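Side-chain contacts in putative NAD(P)H-flavin oxidoreductase (Streptococcus pyogenes serotype M1, PDB 2HAY), which binds flavin mononucleotide and probably catalyses flavin-dependent reductions with NADH or NADPH as electron source: residues P70-W73 against G74-Y77; C167-E170 against G171-Y174. One frame throughout, in Å; residues are numbered along the deposited sequence.

Overall arrangement
Both interactions are local turns, and they follow one another along the chain without nesting or crossing. Interaction 1, residues 70-77, comes first. It makes the tight bend between helix 62-68 and helix 76-81. Interaction 2, residues 167-174, comes much later. It carries the end of strand 165-169, outermost in the sheet of this chain, over to helix 174-183. The two bends lie side by side in the fold, with centres about 8 Å apart. Probable backbone hydrogen bonds join G74 N to G171 O and F71 O to H173 N, and the W73 ring packs on G171. Together they tie the loop between helices 62-68 and 76-81 to the end of strand 165-169, where both touch FMN.

Interaction 1: residues P70-W73 against G74-Y77; sequences PFAW and GAQY. With FMN (flavin mononucleotide), chain I.
W73 and G74 meet where the chain turns into helix 76-81. The W73 side chain lies close against G74 N. Its CB lies 3.3 Å from G74 N. CG sits between the backbone N and the carbonyl carbon (chi1 65°), and this brings CG, CD2 and CE3 each near G74 N. Farther out, W73 CE3 is 3.7 Å from G74 CA. The other end of the indole leaves the turn: NE1 hydrogen-bonds D130 of the second subunit. A type I turn runs from A72 to A75. It is closed by the bond from A75 N to A72 O, 3.0 Å long. The two alanine methyls pack at the same turn, A72 CB to A75 CB 4.1 Å. Q76 bends at chi2 (95°), which carries its NE2 to 3.6 Å from A72 O, without a hydrogen bond. One water links W73 O to Q76 N, and a second links W73 O to Q76 OE1. G74 O accepts a weak bond from FMN N3, 2.9 Å away, and another weak one from Q78. The turn thus presents a backbone acceptor to the pyrimidine part of the flavin, while its tryptophan reaches the dimer interface.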
loop_
_atom_site.group_PDB
_atom_site.type_symbol
_atom_site.label_atom_id
_atom_site.label_comp_id
_atom_site.label_asym_id
_atom_site.label_seq_id
_atom_site.Cartn_x
_atom_site.Cartn_y
_atom_site.Cartn_z
ATOM N N PRO B 70 -4.102 25.437 -4.491
ATOM C CA PRO B 70 -2.938 25.992 -5.209
ATOM C C PRO B 70 -1.636 25.192 -5.074
ATOM O O PRO B 70 -0.703 25.408 -5.854
ATOM C CB PRO B 70 -2.724 27.366 -4.552
ATOM C CG PRO B 70 -4.004 27.705 -3.919
ATOM C CD PRO B 70 -4.614 26.394 -3.491
ATOM N N PHE B 71 -1.551 24.308 -4.086
ATOM C CA PHE B 71 -0.317 23.560 -3.882
ATOM C C PHE B 71 -0.484 22.106 -4.225
ATOM O O PHE B 71 0.386 21.307 -3.922
ATOM C CB PHE B 71 0.160 23.703 -2.438
ATOM C CG PHE B 71 0.150 25.127 -1.938
ATOM C CD1 PHE B 71 -0.790 25.530 -0.999
ATOM C CD2 PHE B 71 1.054 26.053 -2.430
ATOM C CE1 PHE B 71 -0.815 26.833 -0.526
ATOM C CE2 PHE B 71 1.050 27.376 -1.972
ATOM C CZ PHE B 71 0.112 27.768 -1.016
ATOM N N ALA B 72 -1.609 21.780 -4.858
ATOM C CA ALA B 72 -1.966 20.414 -5.165
ATOM C C ALA B 72 -2.166 20.242 -6.674
ATOM O O ALA B 72 -3.287 20.003 -7.122
ATOM C CB ALA B 72 -3.212 20.025 -4.387
ATOM N N TRP B 73 -1.076 20.351 -7.440
ATOM C CA TRP B 73 -1.100 20.157 -8.896
ATOM C C TRP B 73 -1.793 18.894 -9.394
ATOM O O TRP B 73 -2.323 18.890 -10.493
ATOM C CB TRP B 73 0.309 20.243 -9.512
ATOM C CG TRP B 73 1.284 19.162 -9.093
ATOM C CD1 TRP B 73 2.236 19.257 -8.114
ATOM C CD2 TRP B 73 1.425 17.846 -9.660
ATOM N NE1 TRP B 73 2.943 18.080 -8.018
ATOM C CE2 TRP B 73 2.474 17.198 -8.958
ATOM C CE3 TRP B 73 0.761 17.149 -10.683
ATOM C CZ2 TRP B 73 2.880 15.878 -9.246
ATOM C CZ3 TRP B 73 1.158 15.825 -10.974
ATOM C CH2 TRP B 73 2.214 15.208 -10.256
ATOM N N GLY B 74 -1.799 17.824 -8.606
ATOM C CA GLY B 74 -2.453 16.607 -9.038
ATOM C C GLY B 74 -3.895 16.415 -8.596
ATOM O O GLY B 74 -4.483 15.372 -8.868
ATOM N N ALA B 75 -4.480 17.403 -7.925
ATOM C CA ALA B 75 -5.778 17.199 -7.271
ATOM C C ALA B 75 -6.791 18.307 -7.545
ATOM O O ALA B 75 -7.814 18.390 -6.869
ATOM C CB ALA B 75 -5.586 17.030 -5.783
ATOM N N GLN B 76 -6.506 19.131 -8.551
ATOM C CA GLN B 76 -7.265 20.349 -8.838
ATOM C C GLN B 76 -8.760 20.078 -9.098
ATOM O O GLN B 76 -9.631 20.669 -8.460
ATOM C CB GLN B 76 -6.675 21.037 -10.076
ATOM C CG GLN B 76 -6.433 22.501 -9.934
ATOM C CD GLN B 76 -5.016 22.794 -9.539
ATOM O OE1 GLN B 76 -4.112 22.733 -10.373
ATOM N NE2 GLN B 76 -4.802 23.100 -8.265
ATOM N N TYR B 77 -9.050 19.193 -10.056
ATOM C CA TYR B 77 -10.433 18.877 -10.377
ATOM C C TYR B 77 -11.033 17.926 -9.346
ATOM O O TYR B 77 -12.228 17.968 -9.085
ATOM C CB TYR B 77 -10.544 18.366 -11.805
ATOM C CG TYR B 77 -10.363 19.486 -12.785
ATOM C CD1 TYR B 77 -9.114 19.778 -13.316
ATOM C CD2 TYR B 77 -11.440 20.288 -13.150
ATOM C CE1 TYR B 77 -8.934 20.833 -14.209
ATOM C CE2 TYR B 77 -11.279 21.352 -14.060
ATOM C CZ TYR B 77 -10.020 21.617 -14.574
ATOM O OH TYR B 77 -9.851 22.658 -15.453
HETATM N N1 FMN I . -3.357 11.024 -10.675
HETATM C C2 FMN I . -3.434 12.426 -10.713
HETATM O O2 FMN I . -4.028 13.016 -11.647
HETATM N N3 FMN I . -2.849 13.176 -9.686
HETATM C C4 FMN I . -2.158 12.575 -8.636
HETATM O O4 FMN I . -1.503 13.228 -7.814
HETATM C C4A FMN I . -2.063 11.182 -8.593
HETATM N N5 FMN I . -1.373 10.597 -7.532
HETATM C C5A FMN I . -1.265 9.211 -7.443
HETATM C C6 FMN I . -0.589 8.648 -6.359
HETATM C C7 FMN I . -0.473 7.268 -6.255
HETATM C C7M FMN I . 0.040 6.693 -4.963
HETATM C C8 FMN I . -1.040 6.435 -7.244
HETATM C C8M FMN I . -1.288 4.991 -6.941
HETATM C C9 FMN I . -1.721 7.005 -8.334
HETATM C C9A FMN I . -1.844 8.407 -8.439
HETATM N N10 FMN I . -2.544 9.017 -9.511
HETATM C C10 FMN I . -2.662 10.405 -9.603
HETATM C "C1'" FMN I . -3.191 8.198 -10.563
HETATM C "C2'" FMN I . -2.142 7.631 -11.532
HETATM O "O2'" FMN I . -1.819 8.569 -12.548
HETATM C "C3'" FMN I . -2.695 6.350 -12.168
HETATM O "O3'" FMN I . -3.025 5.417 -11.165
HETATM C "C4'" FMN I . -1.771 5.681 -13.178
HETATM O "O4'" FMN I . -1.464 6.635 -14.182
HETATM C "C5'" FMN I . -2.434 4.418 -13.767
HETATM O "O5'" FMN I . -3.679 4.673 -14.433
HETATM P P FMN I . -5.100 4.088 -13.932
HETATM O O1P FMN I . -6.202 4.902 -14.548
HETATM O O2P FMN I . -5.169 4.107 -12.427
HETATM O O3P FMN I . -5.320 2.670 -14.308
HETATM O O HOH W 1 -4.694 18.923 -11.281
HETATM O O HOH W 2 -1.831 21.603 -12.295
#

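Interaction 2: residues C167-E170 against G171-Y174; sequences CPIE and GFHY. With FMN (flavin mononucleotide), chain I.
This is a buried local contact at the end of strand 165-169, where the chain turns toward helix 174-183. E170 and Y174 meet across the bend. The E170 carbonyl lies at the edge of the Y174 ring, in its plane, with E170 O 3.3 Å from Y174 CE1. The tyrosine hydroxyl reaches back to the glutamate chain, Y174 OH to E170 CG 3.6 Å, and hydrogen-bonds A195 O of strand 192-201. G171 is the centre of an inverse gamma turn, closed by a weak bond from F172 N to E170 O. With CG between the backbone N and the carbonyl carbon (chi1 59°), the F172 ring turns back toward I169 and E170. Its CE1 comes edge-on to I169 O at 3.6 Å, and its CD1 packs on I169 CG2. F172 CE2 lies over the centre of the Y174 ring. The E170 chain is extended beyond CG, which runs its carboxylate past the flavin dimethylbenzene end, OE2 to FMN C7M 3.5 Å. That carboxylate is bound by Y149 and by S48, W143 and Q147 of the second subunit. The backbone donors face the flavin: E170 N donates a hydrogen bond to FMN N5 at 3.1 Å, and G171 N donates one to FMN O4 at 2.9 Å. Backbone contacts to flavin N5 and O4, beside a pocket built from two subunits, are characteristic of the FMN site of dimeric nitroreductases.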
loop_
_atom_site.group_PDB
_atom_site.type_symbol
_atom_site.label_atom_id
_atom_site.label_comp_id
_atom_site.label_asym_id
_atom_site.label_seq_id
_atom_site.Cartn_x
_atom_site.Cartn_y
_atom_site.Cartn_z
ATOM N N CYS B 167 -9.555 8.220 -6.917
ATOM C CA CYS B 167 -8.241 8.648 -7.422
ATOM C C CYS B 167 -7.236 8.759 -6.267
ATOM O O CYS B 167 -7.464 9.515 -5.310
ATOM C CB CYS B 167 -8.334 9.993 -8.150
ATOM S SG CYS B 167 -6.846 10.451 -9.121
ATOM N N PRO B 168 -6.110 8.021 -6.358
ATOM C CA PRO B 168 -5.104 8.122 -5.302
ATOM C C PRO B 168 -4.209 9.313 -5.639
ATOM O O PRO B 168 -3.857 9.475 -6.801
ATOM C CB PRO B 168 -4.361 6.780 -5.384
ATOM C CG PRO B 168 -4.581 6.284 -6.793
ATOM C CD PRO B 168 -5.704 7.094 -7.437
ATOM N N ILE B 169 -3.894 10.162 -4.663
ATOM C CA ILE B 169 -3.213 11.425 -4.941
ATOM C C ILE B 169 -1.918 11.618 -4.103
ATOM O O ILE B 169 -1.950 11.514 -2.873
ATOM C CB ILE B 169 -4.209 12.646 -4.778
ATOM C CG1 ILE B 169 -5.431 12.500 -5.725
ATOM C CG2 ILE B 169 -3.515 13.953 -5.070
ATOM C CD1 ILE B 169 -6.690 13.285 -5.302
ATOM N N GLU B 170 -0.802 11.867 -4.795
ATOM C CA GLU B 170 0.465 12.281 -4.177
ATOM C C GLU B 170 0.948 13.622 -4.706
ATOM O O GLU B 170 1.965 14.123 -4.232
ATOM C CB GLU B 170 1.585 11.259 -4.464
ATOM C CG GLU B 170 1.517 9.965 -3.704
ATOM C CD GLU B 170 2.678 9.042 -4.024
ATOM O OE1 GLU B 170 3.414 9.317 -4.996
ATOM O OE2 GLU B 170 2.866 8.030 -3.311
ATOM N N GLY B 171 0.236 14.183 -5.693
ATOM C CA GLY B 171 0.664 15.357 -6.434
ATOM C C GLY B 171 0.311 16.641 -5.703
ATOM O O GLY B 171 -0.585 17.374 -6.117
ATOM N N PHE B 172 1.018 16.897 -4.606
ATOM C CA PHE B 172 0.844 18.115 -3.821
ATOM C C PHE B 172 2.103 18.359 -3.010
ATOM O O PHE B 172 2.917 17.437 -2.839
ATOM C CB PHE B 172 -0.393 18.052 -2.921
ATOM C CG PHE B 172 -0.384 16.928 -1.933
ATOM C CD1 PHE B 172 -0.998 15.718 -2.229
ATOM C CD2 PHE B 172 0.221 17.072 -0.705
ATOM C CE1 PHE B 172 -1.001 14.662 -1.306
ATOM C CE2 PHE B 172 0.217 16.022 0.220
ATOM C CZ PHE B 172 -0.384 14.825 -0.096
ATOM N N HIS B 173 2.278 19.609 -2.551
ATOM C CA HIS B 173 3.432 19.974 -1.734
ATOM C C HIS B 173 3.158 19.533 -0.309
ATOM O O HIS B 173 2.366 20.156 0.412
ATOM C CB HIS B 173 3.668 21.498 -1.781
ATOM C CG HIS B 173 5.036 21.915 -1.339
ATOM N ND1 HIS B 173 5.420 21.919 -0.017
ATOM C CD2 HIS B 173 6.115 22.326 -2.048
ATOM C CE1 HIS B 173 6.671 22.339 0.076
ATOM N NE2 HIS B 173 7.115 22.594 -1.143
ATOM N N TYR B 174 3.821 18.452 0.093
ATOM C CA TYR B 174 3.573 17.834 1.399
ATOM C C TYR B 174 3.775 18.819 2.554
ATOM O O TYR B 174 2.892 18.976 3.385
ATOM C CB TYR B 174 4.417 16.557 1.550
ATOM C CG TYR B 174 3.767 15.352 0.910
ATOM C CD1 TYR B 174 3.530 15.297 -0.468
ATOM C CD2 TYR B 174 3.350 14.277 1.683
ATOM C CE1 TYR B 174 2.899 14.186 -1.058
ATOM C CE2 TYR B 174 2.739 13.165 1.104
ATOM C CZ TYR B 174 2.515 13.134 -0.258
ATOM O OH TYR B 174 1.900 12.032 -0.819
HETATM N N1 FMN I . -3.357 11.024 -10.675
HETATM C C2 FMN I . -3.434 12.426 -10.713
HETATM O O2 FMN I . -4.028 13.016 -11.647
HETATM N N3 FMN I . -2.849 13.176 -9.686
HETATM C C4 FMN I . -2.158 12.575 -8.636
HETATM O O4 FMN I . -1.503 13.228 -7.814
HETATM C C4A FMN I . -2.063 11.182 -8.593
HETATM N N5 FMN I . -1.373 10.597 -7.532
HETATM C C5A FMN I . -1.265 9.211 -7.443
HETATM C C6 FMN I . -0.589 8.648 -6.359
HETATM C C7 FMN I . -0.473 7.268 -6.255
HETATM C C7M FMN I . 0.040 6.693 -4.963
HETATM C C8 FMN I . -1.040 6.435 -7.244
HETATM C C8M FMN I . -1.288 4.991 -6.941
HETATM C C9 FMN I . -1.721 7.005 -8.334
HETATM C C9A FMN I . -1.844 8.407 -8.439
HETATM N N10 FMN I . -2.544 9.017 -9.511
HETATM C C10 FMN I . -2.662 10.405 -9.603
HETATM C "C1'" FMN I . -3.191 8.198 -10.563
HETATM C "C2'" FMN I . -2.142 7.631 -11.532
HETATM O "O2'" FMN I . -1.819 8.569 -12.548
HETATM C "C3'" FMN I . -2.695 6.350 -12.168
HETATM O "O3'" FMN I . -3.025 5.417 -11.165
HETATM C "C4'" FMN I . -1.771 5.681 -13.178
HETATM O "O4'" FMN I . -1.464 6.635 -14.182
HETATM C "C5'" FMN I . -2.434 4.418 -13.767
HETATM O "O5'" FMN I . -3.679 4.673 -14.433
HETATM P P FMN I . -5.100 4.088 -13.932
HETATM O O1P FMN I . -6.202 4.902 -14.548
HETATM O O2P FMN I . -5.169 4.107 -12.427
HETATM O O3P FMN I . -5.320 2.670 -14.308
#